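Local coordinates for B12-binding domain-containing protein (Kitasatospora setae, PDB 6WTE) that probably transfers methyl groups as TsrM, a radical S-adenosylmethionine methylase that works by non-radical chemistry and binds cobalamin and a [4Fe-4S] cluster, at residues A396-D401 against P508-R513; R362-C367 against T374-L379; L136-A139 against G143-T146. All blocks are in the same frame, centred on the assembly; numbering follows the deposited sequence. Where two conformers were deposited one is given.

Along the chain the order is contact 3, contact 2, contact 1. Contact 3 ends helix 130-141 of the B12-binding part, on the far side of the chain's centre from the other two; its centre lies about 48 Å from that of contact 2 and about 56 Å from that of contact 1. Contact 2 and segment 396-401 lie in the radical SAM core; contact 1 joins 396-401 to the segment leading into strand 514-515. The centres of contacts 1 and 2 are about 12 Å apart. Strand 373-380 is followed by helix 387-398, and they meet directly, F397 CE2 lying 3.6 Å from A378 CB. Contact 3 belongs to one of the parts that contact cobalamin.

Contact 1. Residues A396-D401 against P508-R513; sequences AFMALD and PADHHR
The guanidinium of R513 meets the backbone carbonyl of M398 end-on, both terminal nitrogens converging on one oxygen. NH2 donates to M398 O at 3.0 Å and NH1 at 3.1 Å; NH1 lies in the carbonyl plane on a lone pair, NH2 above it. The same oxygen takes D401 N in the M398-D401 type I turn at the C-terminal part of helix 387-398. Packing is tight on one guanidinium face, where the M398 chain, bent at chi2 and chi3 (-63° and -65°), folds its methyl over the group with CE 3.4 Å from R513 CZ. CE also rests on D510, 3.5 Å from its CB. Over the opposite face, on the exposed side, the hold is looser: D401 OD1 lies 3.7 Å from R513 NH2, a long salt bridge of charges only, the two planes nearly perpendicular. R513 NE makes a weak hydrogen bond, part of a salt bridge, to D510 OD1 (3.5 Å). A methionine in place of R513 would probably leave M398 O without two of its donors and the two carboxylates without their shared counter-charge. One buried cation thus joins the turn to the segment before strand 514-515, probably easing the proximity of D401 and D510.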
# COMPACT_ATOMS: atom_id res chain seq x y z
N ALA A 396 26.09 -6.06 -6.67
CA ALA A 396 26.18 -6.24 -5.23
C ALA A 396 24.95 -6.96 -4.68
O ALA A 396 25.08 -7.86 -3.84
CB ALA A 396 26.35 -4.89 -4.55
N PHE A 397 23.75 -6.58 -5.13
CA PHE A 397 22.54 -7.24 -4.64
C PHE A 397 22.49 -8.71 -5.05
O PHE A 397 22.13 -9.57 -4.25
CB PHE A 397 21.29 -6.51 -5.15
CG PHE A 397 20.91 -5.31 -4.34
CD1 PHE A 397 21.84 -4.62 -3.58
CD2 PHE A 397 19.59 -4.87 -4.32
CE1 PHE A 397 21.47 -3.50 -2.84
CE2 PHE A 397 19.22 -3.75 -3.58
CZ PHE A 397 20.16 -3.08 -2.83
N MET A 398 22.82 -9.01 -6.31
CA MET A 398 22.75 -10.39 -6.78
C MET A 398 23.71 -11.29 -6.02
O MET A 398 23.42 -12.48 -5.82
CB MET A 398 23.02 -10.44 -8.28
CG MET A 398 21.90 -9.85 -9.13
SD MET A 398 20.35 -10.76 -8.92
CE MET A 398 20.85 -12.32 -9.64
N ALA A 399 24.85 -10.75 -5.58
CA ALA A 399 25.82 -11.55 -4.83
C ALA A 399 25.33 -11.90 -3.43
O ALA A 399 25.95 -12.76 -2.78
CB ALA A 399 27.16 -10.81 -4.75
N LEU A 400 24.26 -11.27 -2.95
CA LEU A 400 23.68 -11.64 -1.65
C LEU A 400 23.13 -13.06 -1.65
O LEU A 400 23.02 -13.68 -0.59
CB LEU A 400 22.57 -10.67 -1.27
CG LEU A 400 22.93 -9.22 -0.94
CD1 LEU A 400 21.66 -8.40 -0.91
CD2 LEU A 400 23.64 -9.17 0.40
N ASP A 401 22.75 -13.57 -2.82
CA ASP A 401 22.06 -14.86 -2.93
C ASP A 401 20.75 -14.86 -2.14
O ASP A 401 20.38 -15.85 -1.51
CB ASP A 401 22.95 -16.02 -2.48
CG ASP A 401 23.97 -16.41 -3.53
OD1 ASP A 401 23.90 -15.86 -4.65
OD2 ASP A 401 24.83 -17.27 -3.24
N PRO A 508 21.43 -14.97 -17.54
CA PRO A 508 20.27 -15.86 -17.71
C PRO A 508 20.20 -17.00 -16.70
O PRO A 508 19.10 -17.47 -16.40
CB PRO A 508 20.45 -16.38 -19.15
CG PRO A 508 21.24 -15.32 -19.83
CD PRO A 508 22.18 -14.78 -18.79
N ALA A 509 21.34 -17.44 -16.17
CA ALA A 509 21.32 -18.48 -15.15
C ALA A 509 20.71 -18.02 -13.83
O ALA A 509 20.47 -18.85 -12.95
CB ALA A 509 22.75 -18.99 -14.90
N ASP A 510 20.43 -16.72 -13.69
CA ASP A 510 19.84 -16.15 -12.49
C ASP A 510 18.38 -15.76 -12.65
O ASP A 510 17.78 -15.26 -11.70
CB ASP A 510 20.63 -14.90 -12.05
CG ASP A 510 22.04 -15.22 -11.59
OD1 ASP A 510 22.26 -16.33 -11.06
OD2 ASP A 510 22.92 -14.34 -11.74
N HIS A 511 17.79 -15.97 -13.84
CA HIS A 511 16.41 -15.56 -14.06
C HIS A 511 15.45 -16.23 -13.08
O HIS A 511 14.41 -15.66 -12.73
CB HIS A 511 16.00 -15.87 -15.50
CG HIS A 511 16.55 -14.92 -16.51
ND1 HIS A 511 16.56 -15.19 -17.86
CD2 HIS A 511 17.09 -13.68 -16.37
CE1 HIS A 511 17.10 -14.17 -18.51
NE2 HIS A 511 17.43 -13.24 -17.63
N HIS A 512 15.78 -17.44 -12.63
CA HIS A 512 14.89 -18.14 -11.71
C HIS A 512 14.76 -17.41 -10.38
O HIS A 512 13.74 -17.55 -9.70
CB HIS A 512 15.42 -19.56 -11.48
CG HIS A 512 16.71 -19.59 -10.73
ND1 HIS A 512 16.83 -20.14 -9.47
CD2 HIS A 512 17.93 -19.11 -11.05
CE1 HIS A 512 18.08 -20.03 -9.06
NE2 HIS A 512 18.77 -19.40 -10.00
N ARG A 513 15.76 -16.62 -9.99
CA ARG A 513 15.76 -16.00 -8.67
C ARG A 513 15.62 -14.48 -8.72
O ARG A 513 15.88 -13.82 -7.71
CB ARG A 513 17.01 -16.39 -7.89
CG ARG A 513 18.35 -15.88 -8.43
CD ARG A 513 19.49 -16.34 -7.50
NE ARG A 513 20.83 -15.92 -7.93
CZ ARG A 513 21.49 -14.88 -7.43
NH1 ARG A 513 20.93 -14.12 -6.49
NH2 ARG A 513 22.70 -14.59 -7.87
O HOH W 1 20.42 -11.79 -4.41

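Contact 2. Residues R362-C367 against T374-L379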
# COMPACT_ATOMS: atom_id res chain seq x y z
N ARG A 362 23.85 -8.44 6.67
CA ARG A 362 23.60 -9.14 7.93
C ARG A 362 22.19 -9.69 7.97
O ARG A 362 21.99 -10.82 8.43
CB ARG A 362 23.85 -8.22 9.13
CG ARG A 362 23.67 -8.96 10.46
CD ARG A 362 24.03 -8.12 11.67
NE ARG A 362 23.12 -7.00 11.88
CZ ARG A 362 23.08 -6.27 12.99
NH1 ARG A 362 23.91 -6.54 13.99
NH2 ARG A 362 22.22 -5.26 13.10
N LEU A 363 21.21 -8.93 7.50
CA LEU A 363 19.84 -9.44 7.47
C LEU A 363 19.77 -10.74 6.68
O LEU A 363 19.19 -11.72 7.14
CB LEU A 363 18.92 -8.39 6.84
CG LEU A 363 17.42 -8.68 6.72
CD1 LEU A 363 16.71 -7.34 6.63
CD2 LEU A 363 17.11 -9.49 5.48
N VAL A 364 20.35 -10.75 5.48
CA VAL A 364 20.26 -11.93 4.64
C VAL A 364 20.98 -13.10 5.28
O VAL A 364 20.46 -14.23 5.31
CB VAL A 364 20.79 -11.62 3.23
CG1 VAL A 364 20.91 -12.89 2.40
CG2 VAL A 364 19.88 -10.61 2.53
N ARG A 365 22.16 -12.86 5.85
CA ARG A 365 22.90 -13.94 6.52
C ARG A 365 22.11 -14.52 7.68
O ARG A 365 21.97 -15.75 7.80
CB ARG A 365 24.26 -13.45 7.02
CG ARG A 365 24.91 -14.48 7.94
CD ARG A 365 26.30 -14.05 8.41
NE ARG A 365 26.28 -12.80 9.17
CZ ARG A 365 26.07 -12.71 10.48
NH1 ARG A 365 25.83 -13.80 11.21
NH2 ARG A 365 26.08 -11.52 11.06
N LEU A 366 21.63 -13.66 8.58
CA LEU A 366 20.89 -14.13 9.74
C LEU A 366 19.65 -14.93 9.33
O LEU A 366 19.33 -15.95 9.94
CB LEU A 366 20.49 -12.95 10.63
CG LEU A 366 21.61 -12.20 11.36
CD1 LEU A 366 21.05 -11.00 12.10
CD2 LEU A 366 22.38 -13.12 12.31
N CYS A 367 18.96 -14.47 8.28
CA CYS A 367 17.82 -15.24 7.79
C CYS A 367 18.26 -16.57 7.20
O CYS A 367 17.64 -17.61 7.46
CB CYS A 367 17.05 -14.43 6.76
SG CYS A 367 16.12 -13.03 7.45
N THR A 374 14.29 -14.84 1.93
CA THR A 374 14.56 -13.41 1.81
C THR A 374 14.21 -12.91 0.42
O THR A 374 14.54 -13.55 -0.59
CB THR A 374 16.03 -13.10 2.08
OG1 THR A 374 16.84 -13.99 1.30
CG2 THR A 374 16.36 -13.29 3.55
N MET A 375 13.56 -11.75 0.36
CA MET A 375 13.38 -11.02 -0.88
C MET A 375 13.98 -9.63 -0.72
O MET A 375 13.53 -8.86 0.14
CB MET A 375 11.91 -10.92 -1.27
CG MET A 375 11.74 -10.09 -2.51
SD MET A 375 10.27 -10.55 -3.40
CE MET A 375 10.32 -9.34 -4.73
N VAL A 376 14.98 -9.32 -1.53
CA VAL A 376 15.65 -8.02 -1.50
C VAL A 376 15.17 -7.19 -2.68
O VAL A 376 15.22 -7.65 -3.83
CB VAL A 376 17.18 -8.18 -1.52
CG1 VAL A 376 17.86 -6.81 -1.55
CG2 VAL A 376 17.64 -8.98 -0.32
N GLU A 377 14.74 -5.96 -2.41
CA GLU A 377 14.16 -5.08 -3.42
C GLU A 377 15.11 -3.93 -3.75
O GLU A 377 15.74 -3.37 -2.85
CB GLU A 377 12.82 -4.51 -2.94
CG GLU A 377 11.85 -5.56 -2.47
CD GLU A 377 10.78 -5.86 -3.50
OE1 GLU A 377 11.04 -5.66 -4.71
OE2 GLU A 377 9.69 -6.31 -3.09
N ALA A 378 15.21 -3.62 -5.03
CA ALA A 378 15.95 -2.46 -5.52
C ALA A 378 15.04 -1.58 -6.36
O ALA A 378 14.13 -2.06 -7.04
CB ALA A 378 17.16 -2.89 -6.35
N LEU A 379 15.27 -0.27 -6.30
CA LEU A 379 14.54 0.69 -7.12
C LEU A 379 15.54 1.52 -7.90
O LEU A 379 16.43 2.15 -7.32
CB LEU A 379 13.64 1.59 -6.26
CG LEU A 379 12.96 2.74 -7.00
CD1 LEU A 379 12.09 2.24 -8.15
CD2 LEU A 379 12.13 3.58 -6.02
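This is buried helix-on-sheet packing in the radical SAM core, a TIM-barrel-like alpha/beta fold: helix 357-369 lies against strand 373-380, which follows it directly in the chain. The short segments run nearly antiparallel, at 167°, with their axes 9.6 Å apart. That is the alpha-to-beta half of a beta-alpha-beta crossover, since strand 327-335 before the helix pairs in parallel with 373-380. T374 and V376 turn their side chains toward the helix, and the contact is apolar. V364 CG2 meets V376 CG2 at 4.0 Å, the two valines crossing at about a right angle, while L363 CD2 reaches the T374 methyl CG2 at 4.3 Å. V376 also touches V332 of strand 327-335 and F397 of helix 387-398. At the strand's beginning T374 N is bound by T403 OG1, and backbone bonds to V404 fix the residue in the sheet. T374 sets CG2 anti to its carbonyl carbon, with OG1 between backbone N and carbonyl carbon (chi1 49°); this points the methyl at the helix, against C367. There T374 CG2 has C367 SG as an ordinary neighbour at 3.9 Å, but its 3.5 Å approach to C367 CB is closer than usual van der Waals contact.

Contact 3. Residues L136-A139 against G143-T146; sequences LATA and GRDT
A139 is met from two directions by the chain that turns back after its helix. A139 O accepts R144 N at 2.8 Å in a nearly straight bond (168°), its donor tilted 27° from the carbonyl plane. In one of its two conformers the R144 side chain doubles back, bent at chi3 (-64°), and lays one face of its guanidinium over A139, with NH1 3.6 Å from A139 CA. At the edge of that group, in its plane, comes the T138 methyl, CG2 being 3.9 Å from R144 NH1. Deeper in, T146 CG2 presses against L136 CD1 at 3.6 Å and lies 4.1 Å from A139 CB, so one methyl touches both. The next shell holds these groups: E142 forms a salt bridge with R144 NE, T138 OG1 bonds back to C134 O, and R154 hydrogen-bonds to T146 OG1. L136 also packs on I149 and on L63 of strand 63-67, its side chain about 6 Å from the bound cobalamin at the nearest atoms. G143 makes the turn, leaving helical geometry with positive phi. The backbone turn is a Schellman motif, with R144 N to A139 O as one of its bonds, closing helix 130-141 in the B12-binding part.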
# COMPACT_ATOMS: atom_id res chain seq x y z
N LEU A 136 -18.48 10.39 12.52
CA LEU A 136 -19.31 10.73 11.36
C LEU A 136 -20.62 9.96 11.38
O LEU A 136 -21.70 10.54 11.22
CB LEU A 136 -18.53 10.45 10.07
CG LEU A 136 -19.27 10.74 8.75
CD1 LEU A 136 -19.67 12.21 8.63
CD2 LEU A 136 -18.43 10.30 7.56
N ALA A 137 -20.56 8.64 11.61
CA ALA A 137 -21.78 7.84 11.68
C ALA A 137 -22.70 8.34 12.78
O ALA A 137 -23.92 8.36 12.62
CB ALA A 137 -21.43 6.36 11.89
N THR A 138 -22.13 8.77 13.91
CA THR A 138 -22.96 9.30 14.99
C THR A 138 -23.64 10.59 14.56
O THR A 138 -24.84 10.76 14.78
CB THR A 138 -22.12 9.53 16.25
OG1 THR A 138 -21.57 8.28 16.69
CG2 THR A 138 -22.97 10.12 17.36
N ALA A 139 -22.90 11.50 13.92
CA ALA A 139 -23.50 12.76 13.49
C ALA A 139 -24.62 12.53 12.48
O ALA A 139 -25.71 13.10 12.60
CB ALA A 139 -22.42 13.68 12.91
N GLY A 143 -28.72 13.17 12.81
CA GLY A 143 -29.16 14.32 12.04
C GLY A 143 -28.42 15.60 12.38
O GLY A 143 -29.00 16.69 12.29
N ARG A 144 -27.15 15.50 12.77
CA ARG A 144 -26.35 16.64 13.17
C ARG A 144 -25.45 17.12 12.03
O ARG A 144 -25.17 16.40 11.07
CB ARG A 144 -25.47 16.30 14.38
CG ARG A 144 -26.21 16.31 15.70
CD ARG A 144 -25.26 16.32 16.88
NE ARG A 144 -24.44 15.11 16.96
CZ ARG A 144 -23.15 15.05 16.63
NH1 ARG A 144 -22.49 13.91 16.73
NH2 ARG A 144 -22.53 16.13 16.19
N ASP A 145 -25.01 18.36 12.16
CA ASP A 145 -23.98 18.91 11.29
C ASP A 145 -22.66 18.17 11.54
O ASP A 145 -22.36 17.77 12.67
CB ASP A 145 -23.83 20.41 11.56
CG ASP A 145 -23.10 21.15 10.46
OD1 ASP A 145 -22.17 20.59 9.87
OD2 ASP A 145 -23.48 22.32 10.20
N THR A 146 -21.88 17.99 10.49
CA THR A 146 -20.58 17.34 10.60
C THR A 146 -19.43 18.34 10.72
O THR A 146 -18.26 17.93 10.64
CB THR A 146 -20.33 16.43 9.40
OG1 THR A 146 -20.40 17.21 8.19
CG2 THR A 146 -21.34 15.30 9.35